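PDB 4LMG: iron-regulated transcriptional activator AFT2, which activates the iron regulon of budding yeast when iron is scarce, recognising the sequence 5'-CACCC-3' in the promoters of its target genes. Local coordinates for residues Ile34-Glu39 with Val46-Arg51; Cys73-Arg78 with Val90-Asn95; Lys114-Leu119 with Lys126-Phe131. All coordinates share one frame; numbering follows the deposited sequence.

The three contacts follow one another along the chain of this WRKY-GCM1-fold DNA-binding domain. Interactions 1 and 2 are two antiparallel hairpins of one sheet, their centres about 9 Å apart; strands 45-50 and 76-82 lie side by side in it, and Phe48 N meets Ile77 O at 2.7 Å across the seam. Each supplies a cysteine to the same zinc ion, Cys50 at the end of its strand and Cys73 just before strand 76-82, and each touches DNA. Interaction 3 pairs helices 110-121 and 125-139 on the opposite side of the chain's centre, about 19 Å from interaction 1 and 24 Å from interaction 2, centre to centre; it touches neither.

Interaction 1: residues Ile34-Glu39 with Val46-Arg51; sequences IDIVIE and VTFKCR. With ZN (zinc ion), chain I; nucleotides of chain G.
Lys49 O is met by two groups of the facing strand: Val37 N donates to it at 2.7 Å, and Ile36 CA adds a CA-H...O contact. Val37 and Lys49 are thus a hydrogen-bonded pair of the antiparallel hairpin of strands 36-42 and 45-50; Arg51 N to Asp35 O and Glu39 N to Thr47 O continue the ladder at either end.

Beside it, Arg51 grips the carboxylate of Asp35 side-on, one nitrogen to each oxygen. Arg51 NE reaches Asp35 OD2 at 2.8 Å; OD2 lies in the guanidinium plane, while NE stands well above the carboxylate plane. The longer bond, Arg51 NH2 to Asp35 OD1, comes in on the syn side. With the two planes 62° apart, the pair is twisted rather than flat. A bend at chi3 (-49°) of Arg51 turns its head back to Asp35, and NH2 also forms a salt bridge with Asp111. Val37 CG1 lies over one face of the guanidinium, toward its rim, 3.5 Å from Arg51 NH1.

Ile38 and Phe48 form a non-hydrogen-bonded pair whose side chains run side by side, Ile38 CG1 3.9 Å from Phe48 CE2, while Ile36 CD1 approaches CD2 of the same ring. Ile36 and Phe48 pack on Leu25 of helix 21-29. On the Val37 and Lys49 side, the extended lysine chain crosses Glu39 and forms a long salt bridge, Lys49 NZ to Glu39 OE2 3.6 Å.

Cys50 SG binds the zinc ion at 2.3 Å, together with Cys73, His97 and His99. Ile38 N donates to phosphate oxygen OP2 of DC10 of chain G at 2.8 Å, nearly straight at 175°. Because this DNA bond uses a main-chain N-H, its direction follows from the strand backbone, consistent with a donor positioned by the flanking ladder bonds of Val37 and Glu39.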
# COMPACT_ATOMS: atom_id res chain seq x y z
N ILE A 34 21.13 10.17 3.49
CA ILE A 34 19.68 10.28 3.55
C ILE A 34 19.04 9.27 2.60
O ILE A 34 19.30 9.28 1.40
CB ILE A 34 19.20 11.70 3.19
CG1 ILE A 34 19.74 12.70 4.22
CG2 ILE A 34 17.68 11.75 3.15
CD1 ILE A 34 19.45 14.14 3.88
N ASP A 35 18.20 8.40 3.17
CA ASP A 35 17.56 7.32 2.43
C ASP A 35 16.09 7.66 2.19
O ASP A 35 15.26 7.49 3.08
CB ASP A 35 17.68 6.02 3.23
CG ASP A 35 17.23 4.80 2.45
OD1 ASP A 35 16.64 4.96 1.36
OD2 ASP A 35 17.47 3.67 2.93
N ILE A 36 15.78 8.13 0.99
CA ILE A 36 14.43 8.60 0.70
C ILE A 36 13.47 7.48 0.30
O ILE A 36 13.82 6.60 -0.48
CB ILE A 36 14.42 9.66 -0.43
CG1 ILE A 36 14.96 9.05 -1.72
CG2 ILE A 36 15.23 10.89 -0.03
CD1 ILE A 36 14.66 9.87 -2.95
N VAL A 37 12.26 7.54 0.85
CA VAL A 37 11.18 6.66 0.40
C VAL A 37 9.97 7.50 0.01
O VAL A 37 9.87 8.67 0.37
CB VAL A 37 10.78 5.63 1.47
CG1 VAL A 37 11.91 4.65 1.72
CG2 VAL A 37 10.38 6.34 2.76
N ILE A 38 9.05 6.90 -0.75
CA ILE A 38 7.82 7.59 -1.13
C ILE A 38 6.76 7.42 -0.05
O ILE A 38 6.36 6.30 0.28
CB ILE A 38 7.26 7.06 -2.46
CG1 ILE A 38 8.31 7.17 -3.57
CG2 ILE A 38 6.00 7.83 -2.84
CD1 ILE A 38 7.92 6.45 -4.85
N GLU A 39 6.31 8.54 0.50
CA GLU A 39 5.21 8.53 1.45
C GLU A 39 3.90 8.40 0.70
O GLU A 39 2.99 7.70 1.13
CB GLU A 39 5.21 9.82 2.27
CG GLU A 39 4.02 9.96 3.20
CD GLU A 39 4.12 11.19 4.08
OE1 GLU A 39 4.35 12.29 3.54
OE2 GLU A 39 3.96 11.06 5.31
N VAL A 46 4.45 13.96 -5.72
CA VAL A 46 5.11 12.90 -4.98
C VAL A 46 5.71 13.46 -3.70
O VAL A 46 6.41 14.47 -3.71
CB VAL A 46 6.23 12.25 -5.80
CG1 VAL A 46 6.75 11.01 -5.09
CG2 VAL A 46 5.73 11.90 -7.19
N THR A 47 5.41 12.80 -2.58
CA THR A 47 5.96 13.20 -1.29
C THR A 47 6.95 12.16 -0.81
O THR A 47 6.65 10.97 -0.77
CB THR A 47 4.86 13.38 -0.24
OG1 THR A 47 3.97 14.43 -0.65
CG2 THR A 47 5.47 13.75 1.10
N PHE A 48 8.15 12.61 -0.45
CA PHE A 48 9.21 11.72 -0.01
C PHE A 48 9.53 11.96 1.46
O PHE A 48 9.30 13.04 1.99
CB PHE A 48 10.47 11.96 -0.84
CG PHE A 48 10.27 11.77 -2.32
CD1 PHE A 48 9.80 12.81 -3.10
CD2 PHE A 48 10.56 10.56 -2.92
CE1 PHE A 48 9.63 12.64 -4.46
CE2 PHE A 48 10.39 10.39 -4.28
CZ PHE A 48 9.92 11.43 -5.05
N LYS A 49 10.07 10.93 2.11
CA LYS A 49 10.56 11.06 3.48
C LYS A 49 11.68 10.06 3.73
O LYS A 49 12.00 9.25 2.86
CB LYS A 49 9.43 10.87 4.49
CG LYS A 49 8.79 9.49 4.44
CD LYS A 49 7.67 9.40 5.46
CE LYS A 49 6.96 8.06 5.39
NZ LYS A 49 5.74 8.06 6.24
N CYS A 50 12.27 10.12 4.92
CA CYS A 50 13.33 9.18 5.28
C CYS A 50 12.73 7.80 5.52
O CYS A 50 11.70 7.67 6.18
CB CYS A 50 14.08 9.64 6.52
SG CYS A 50 15.20 11.02 6.26
N ARG A 51 13.39 6.77 4.98
CA ARG A 51 12.98 5.41 5.27
C ARG A 51 12.87 5.24 6.78
O ARG A 51 13.69 5.76 7.54
CB ARG A 51 13.99 4.40 4.72
CG ARG A 51 13.58 2.96 4.96
CD ARG A 51 14.63 1.99 4.47
NE ARG A 51 15.06 2.32 3.12
CZ ARG A 51 14.37 2.02 2.03
NH1 ARG A 51 13.21 1.38 2.12
NH2 ARG A 51 14.84 2.37 0.84
ZN ZN I . 15.37 11.86 8.37
P DC G 10 8.82 3.00 -1.97
OP1 DC G 10 9.48 2.22 -3.04
OP2 DC G 10 9.47 4.23 -1.48
O5' DC G 10 7.34 3.38 -2.44
C5' DC G 10 6.54 2.42 -3.12
C4' DC G 10 5.09 2.85 -3.20
O4' DC G 10 4.42 2.59 -1.93
C3' DC G 10 4.84 4.33 -3.51
O3' DC G 10 3.92 4.46 -4.58
C2' DC G 10 4.18 4.85 -2.24
C1' DC G 10 3.43 3.60 -1.82
N1 DC G 10 2.87 3.63 -0.45
C2 DC G 10 1.68 2.94 -0.19
O2 DC G 10 1.13 2.32 -1.11
N3 DC G 10 1.15 2.98 1.06
C4 DC G 10 1.76 3.66 2.03
N4 DC G 10 1.19 3.66 3.24
C5 DC G 10 2.97 4.38 1.79
C6 DC G 10 3.48 4.34 0.55
P DG G 9 8.64 3.24 4.95
OP1 DG G 9 10.00 3.20 5.53
OP2 DG G 9 7.77 4.41 5.23
O5' DG G 9 8.75 3.06 3.37
C5' DG G 9 9.35 1.86 2.89
C4' DG G 9 8.74 1.43 1.57
O4' DG G 9 7.46 0.78 1.80
C3' DG G 9 8.44 2.56 0.59
O3' DG G 9 8.59 2.02 -0.72
C2' DG G 9 6.99 2.91 0.92
C1' DG G 9 6.41 1.53 1.22
N9 DG G 9 5.31 1.50 2.19
C8 DG G 9 5.24 2.14 3.40
N7 DG G 9 4.14 1.92 4.06
C5 DG G 9 3.42 1.06 3.23
C6 DG G 9 2.14 0.47 3.41
O6 DG G 9 1.37 0.59 4.36
N1 DG G 9 1.79 -0.33 2.32
C2 DG G 9 2.57 -0.53 1.21
N2 DG G 9 2.07 -1.34 0.26
N3 DG G 9 3.77 0.02 1.03
C4 DG G 9 4.13 0.80 2.08

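Interaction 2: residues Cys73-Arg78 with Val90-Asn95; sequences CPFRIR and VVVMNN. With ZN (zinc ion), chain I; nucleotides of chain H.
Met93 N donates to Arg76 O at 2.7 Å, the shortest bond of the antiparallel hairpin of strands 76-82 and 87-93 in the sheet of the WRKY-GCM1 fold. The return bond of this hydrogen-bonded pair, Arg76 N to Met93 O, is longer at 3.2 Å; Arg78 and Val91 make the next such pair, again with two bonds.

Within its own segment, Arg76 NH1 donates to two backbone carbonyls: Cys73 O at 2.8 Å, on a lone pair in the carbonyl plane, and Phe75 O, approached from above its plane. Bent at chi2 (-58°), the arginine folds back, and these two bonds fix the rotation of its guanidinium; C2 of DA1 of chain H lies over one face of that group. NE has a weak, long ion pair with Glu39.

Between the bonded pairs, Ile77 and Val92 form a non-hydrogen-bonded pair. Ile77 CG2 packs on Val90 CG1 at 3.8 Å; toward helix 21-29, Ile77 packs on Leu25 and Phe29, and Val92 on Phe29.

Before the strand, Cys73 SG binds the zinc ion at 2.3 Å; Cys50, His97 and His99 complete the site. Phe75 CE2 lies 3.7 Å from Val92 CG1, and its ring stacks with zinc-binding His97, joining the metal site to the hairpin. On the Arg76 side of the sheet, the extended chain of Met93 crosses Arg78: Met93 CE touches Arg78 CB at 3.6 Å, and Met93 SD lies 3.7 Å from C5' of DA1 of chain H.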
# COMPACT_ATOMS: atom_id res chain seq x y z
N CYS A 73 10.90 10.83 11.83
CA CYS A 73 11.64 11.96 11.27
C CYS A 73 10.72 12.88 10.47
O CYS A 73 9.97 12.41 9.61
CB CYS A 73 12.78 11.46 10.40
SG CYS A 73 13.79 12.79 9.72
N PRO A 74 10.80 14.19 10.74
CA PRO A 74 9.94 15.21 10.13
C PRO A 74 10.37 15.61 8.72
O PRO A 74 9.57 16.19 7.99
CB PRO A 74 10.11 16.40 11.08
CG PRO A 74 11.51 16.26 11.58
CD PRO A 74 11.75 14.77 11.71
N PHE A 75 11.61 15.30 8.35
CA PHE A 75 12.13 15.62 7.02
C PHE A 75 11.15 15.24 5.92
O PHE A 75 10.61 14.12 5.92
CB PHE A 75 13.47 14.92 6.80
CG PHE A 75 14.10 15.21 5.47
CD1 PHE A 75 13.96 14.33 4.41
CD2 PHE A 75 14.86 16.36 5.28
CE1 PHE A 75 14.55 14.59 3.18
CE2 PHE A 75 15.45 16.62 4.06
CZ PHE A 75 15.30 15.74 3.01
N ARG A 76 10.91 16.16 4.99
CA ARG A 76 9.99 15.91 3.89
C ARG A 76 10.45 16.55 2.59
O ARG A 76 10.93 17.69 2.58
CB ARG A 76 8.58 16.41 4.23
CG ARG A 76 7.83 15.58 5.26
CD ARG A 76 7.69 14.14 4.80
NE ARG A 76 6.83 13.36 5.70
CZ ARG A 76 7.21 12.90 6.89
NH1 ARG A 76 8.43 13.14 7.34
NH2 ARG A 76 6.35 12.21 7.63
N ILE A 77 10.30 15.83 1.49
CA ILE A 77 10.51 16.40 0.17
C ILE A 77 9.21 16.29 -0.62
O ILE A 77 8.59 15.23 -0.67
CB ILE A 77 11.63 15.68 -0.60
CG1 ILE A 77 12.94 15.75 0.19
CG2 ILE A 77 11.81 16.29 -1.98
CD1 ILE A 77 14.11 15.12 -0.54
N ARG A 78 8.80 17.40 -1.23
CA ARG A 78 7.56 17.42 -1.99
C ARG A 78 7.80 17.89 -3.42
O ARG A 78 8.23 19.02 -3.65
CB ARG A 78 6.53 18.30 -1.30
CG ARG A 78 5.13 18.23 -1.90
CD ARG A 78 4.10 18.78 -0.92
NE ARG A 78 2.76 18.83 -1.50
CZ ARG A 78 2.23 19.91 -2.06
NH1 ARG A 78 2.93 21.04 -2.12
NH2 ARG A 78 1.00 19.87 -2.56
N VAL A 90 10.37 21.19 -6.90
CA VAL A 90 10.76 20.34 -5.78
C VAL A 90 11.15 21.18 -4.58
O VAL A 90 12.01 22.07 -4.67
CB VAL A 90 11.92 19.41 -6.16
CG1 VAL A 90 12.24 18.46 -5.02
CG2 VAL A 90 11.59 18.63 -7.42
N VAL A 91 10.52 20.91 -3.45
CA VAL A 91 10.78 21.66 -2.23
C VAL A 91 11.14 20.74 -1.07
O VAL A 91 10.54 19.69 -0.89
CB VAL A 91 9.56 22.51 -1.83
CG1 VAL A 91 9.90 23.39 -0.63
CG2 VAL A 91 9.10 23.37 -3.00
N VAL A 92 12.14 21.15 -0.30
CA VAL A 92 12.52 20.43 0.91
C VAL A 92 11.91 21.12 2.13
O VAL A 92 12.01 22.34 2.28
CB VAL A 92 14.05 20.38 1.08
CG1 VAL A 92 14.41 19.73 2.41
CG2 VAL A 92 14.70 19.64 -0.08
N MET A 93 11.27 20.33 2.99
CA MET A 93 10.64 20.85 4.19
C MET A 93 11.27 20.22 5.43
O MET A 93 11.87 19.15 5.35
CB MET A 93 9.14 20.54 4.16
CG MET A 93 8.46 20.91 2.85
SD MET A 93 6.77 20.31 2.75
CE MET A 93 6.30 20.93 1.13
N ASN A 94 11.12 20.88 6.58
CA ASN A 94 11.67 20.39 7.83
C ASN A 94 13.03 19.73 7.64
O ASN A 94 13.17 18.52 7.80
CB ASN A 94 10.71 19.41 8.51
CG ASN A 94 9.49 20.10 9.08
OD1 ASN A 94 8.36 19.84 8.66
ND2 ASN A 94 9.70 20.99 10.04
N ASN A 95 14.03 20.54 7.30
CA ASN A 95 15.36 20.03 7.00
C ASN A 95 16.03 19.36 8.20
O ASN A 95 17.19 18.94 8.12
CB ASN A 95 16.24 21.14 6.44
CG ASN A 95 17.53 20.62 5.85
OD1 ASN A 95 18.62 20.90 6.35
ND2 ASN A 95 17.41 19.84 4.78
ZN ZN I . 15.37 11.86 8.37
O5' DA H 1 2.75 19.47 2.16
C5' DA H 1 3.51 18.67 3.06
C4' DA H 1 3.25 17.19 2.83
O4' DA H 1 4.14 16.40 3.66
C3' DA H 1 1.86 16.70 3.21
O3' DA H 1 1.56 15.50 2.51
C2' DA H 1 2.01 16.45 4.70
C1' DA H 1 3.45 15.96 4.81
N9 DA H 1 4.16 16.48 5.98
C8 DA H 1 4.75 17.71 6.11
N7 DA H 1 5.32 17.90 7.27
C5 DA H 1 5.07 16.73 7.96
C6 DA H 1 5.42 16.30 9.26
N6 DA H 1 6.10 17.05 10.13
N1 DA H 1 5.02 15.06 9.63
C2 DA H 1 4.33 14.31 8.76
N3 DA H 1 3.96 14.60 7.52
C4 DA H 1 4.36 15.84 7.18

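Interaction 3: residues Lys114-Leu119 with Lys126-Phe131; sequences KFKENL and KAIKTF
Phe115 and Phe131 make the aromatic contact, a T-shaped pair with the edge of Phe115 directed at the face of Phe131. Ring centroids are 5.0 Å apart and the planes stand at 73°; Phe115 CE2 sits above the centre of the Phe131 ring, while Phe115 CZ comes 3.6 Å from Phe131 CZ. Phe115 also meets Tyr30 edge-to-face.

Aliphatic packing centres on Leu119. Leu119 CB meets Ile128 CG1 at 3.9 Å; both methyls meet Ala127 CB, CD2 of Leu119 at 4.0 Å, and CD1 also reaches Phe131 CD2. The motif is a helical hairpin of helices 110-121 and 125-139: the axes of 114-119 and 126-131 run roughly antiparallel at 142° and come within 9.9 Å. The aromatic end adjoins helix 21-29, where Gln26 and Lys27 touch Phe115.

The polar element is Lys116. Bends at chi2 (66°) and chi4 bring its chain across the gap, where Lys116 CE passes 3.9 Å from Phe131 CB, the two side chains running in opposite directions. Its NZ continues to Glu135 and Asp132, forming salt bridges with both acids on the second helix.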
# COMPACT_ATOMS: atom_id res chain seq x y z
N LYS A 114 19.74 -1.88 -5.40
CA LYS A 114 18.87 -1.75 -6.56
C LYS A 114 19.10 -0.40 -7.24
O LYS A 114 19.07 -0.31 -8.47
CB LYS A 114 17.40 -1.91 -6.16
CG LYS A 114 17.01 -3.34 -5.81
CD LYS A 114 15.54 -3.44 -5.47
CE LYS A 114 15.13 -4.90 -5.28
NZ LYS A 114 13.70 -5.02 -4.88
N PHE A 115 19.32 0.63 -6.44
CA PHE A 115 19.63 1.96 -6.96
C PHE A 115 20.92 1.91 -7.77
O PHE A 115 21.01 2.49 -8.85
CB PHE A 115 19.76 2.96 -5.81
CG PHE A 115 20.52 4.21 -6.17
CD1 PHE A 115 19.90 5.24 -6.86
CD2 PHE A 115 21.85 4.36 -5.81
CE1 PHE A 115 20.59 6.40 -7.18
CE2 PHE A 115 22.54 5.51 -6.13
CZ PHE A 115 21.91 6.54 -6.82
N LYS A 116 21.91 1.22 -7.23
CA LYS A 116 23.21 1.10 -7.87
C LYS A 116 23.11 0.33 -9.18
O LYS A 116 23.74 0.70 -10.18
CB LYS A 116 24.20 0.40 -6.93
CG LYS A 116 25.65 0.55 -7.34
CD LYS A 116 26.10 2.00 -7.23
CE LYS A 116 27.54 2.15 -7.69
NZ LYS A 116 28.44 1.19 -7.00
N GLU A 117 22.31 -0.73 -9.19
CA GLU A 117 22.12 -1.54 -10.39
C GLU A 117 21.37 -0.76 -11.47
O GLU A 117 21.59 -0.96 -12.66
CB GLU A 117 21.39 -2.84 -10.06
CG GLU A 117 21.06 -3.71 -11.27
CD GLU A 117 22.28 -4.40 -11.86
OE1 GLU A 117 23.41 -4.08 -11.45
OE2 GLU A 117 22.10 -5.28 -12.73
N ASN A 118 20.47 0.12 -11.04
CA ASN A 118 19.72 0.95 -11.97
C ASN A 118 20.64 1.91 -12.73
O ASN A 118 20.47 2.13 -13.93
CB ASN A 118 18.61 1.71 -11.24
CG ASN A 118 17.83 2.62 -12.17
OD1 ASN A 118 17.93 3.84 -12.07
ND2 ASN A 118 17.05 2.03 -13.07
N LEU A 119 21.61 2.47 -12.01
CA LEU A 119 22.61 3.33 -12.63
C LEU A 119 23.36 2.57 -13.72
O LEU A 119 23.56 3.10 -14.82
CB LEU A 119 23.61 3.82 -11.58
CG LEU A 119 23.07 4.66 -10.43
CD1 LEU A 119 24.17 4.97 -9.43
CD2 LEU A 119 22.42 5.94 -10.95
N LYS A 126 29.13 8.47 -14.91
CA LYS A 126 29.59 9.45 -13.92
C LYS A 126 29.04 9.15 -12.53
O LYS A 126 29.78 9.20 -11.54
CB LYS A 126 29.22 10.87 -14.34
CG LYS A 126 29.61 11.92 -13.32
CD LYS A 126 29.30 13.33 -13.80
CE LYS A 126 30.18 13.72 -14.98
NZ LYS A 126 29.97 15.15 -15.37
N ALA A 127 27.75 8.85 -12.44
CA ALA A 127 27.14 8.54 -11.15
C ALA A 127 27.77 7.30 -10.53
O ALA A 127 28.07 7.28 -9.34
CB ALA A 127 25.64 8.36 -11.31
N ILE A 128 27.97 6.28 -11.35
CA ILE A 128 28.60 5.04 -10.89
C ILE A 128 29.97 5.33 -10.28
O ILE A 128 30.30 4.82 -9.21
CB ILE A 128 28.73 4.01 -12.03
CG1 ILE A 128 27.35 3.65 -12.58
CG2 ILE A 128 29.46 2.77 -11.54
CD1 ILE A 128 27.40 2.78 -13.82
N LYS A 129 30.76 6.15 -10.97
CA LYS A 129 32.06 6.55 -10.46
C LYS A 129 31.92 7.25 -9.11
O LYS A 129 32.62 6.91 -8.15
CB LYS A 129 32.77 7.48 -11.45
CG LYS A 129 33.14 6.82 -12.77
CD LYS A 129 33.86 7.80 -13.69
CE LYS A 129 34.26 7.15 -15.01
NZ LYS A 129 34.97 8.10 -15.91
N THR A 130 31.02 8.22 -9.04
CA THR A 130 30.80 8.99 -7.82
C THR A 130 30.49 8.09 -6.63
O THR A 130 31.09 8.23 -5.56
CB THR A 130 29.65 9.99 -7.98
OG1 THR A 130 30.02 11.00 -8.93
CG2 THR A 130 29.33 10.65 -6.65
N PHE A 131 29.56 7.16 -6.81
CA PHE A 131 29.14 6.29 -5.72
C PHE A 131 30.16 5.19 -5.41
O PHE A 131 30.24 4.73 -4.27
CB PHE A 131 27.75 5.70 -5.99
CG PHE A 131 26.64 6.70 -5.83
CD1 PHE A 131 26.05 6.88 -4.59
CD2 PHE A 131 26.23 7.47 -6.90
CE1 PHE A 131 25.04 7.81 -4.43
CE2 PHE A 131 25.22 8.40 -6.74
CZ PHE A 131 24.62 8.57 -5.50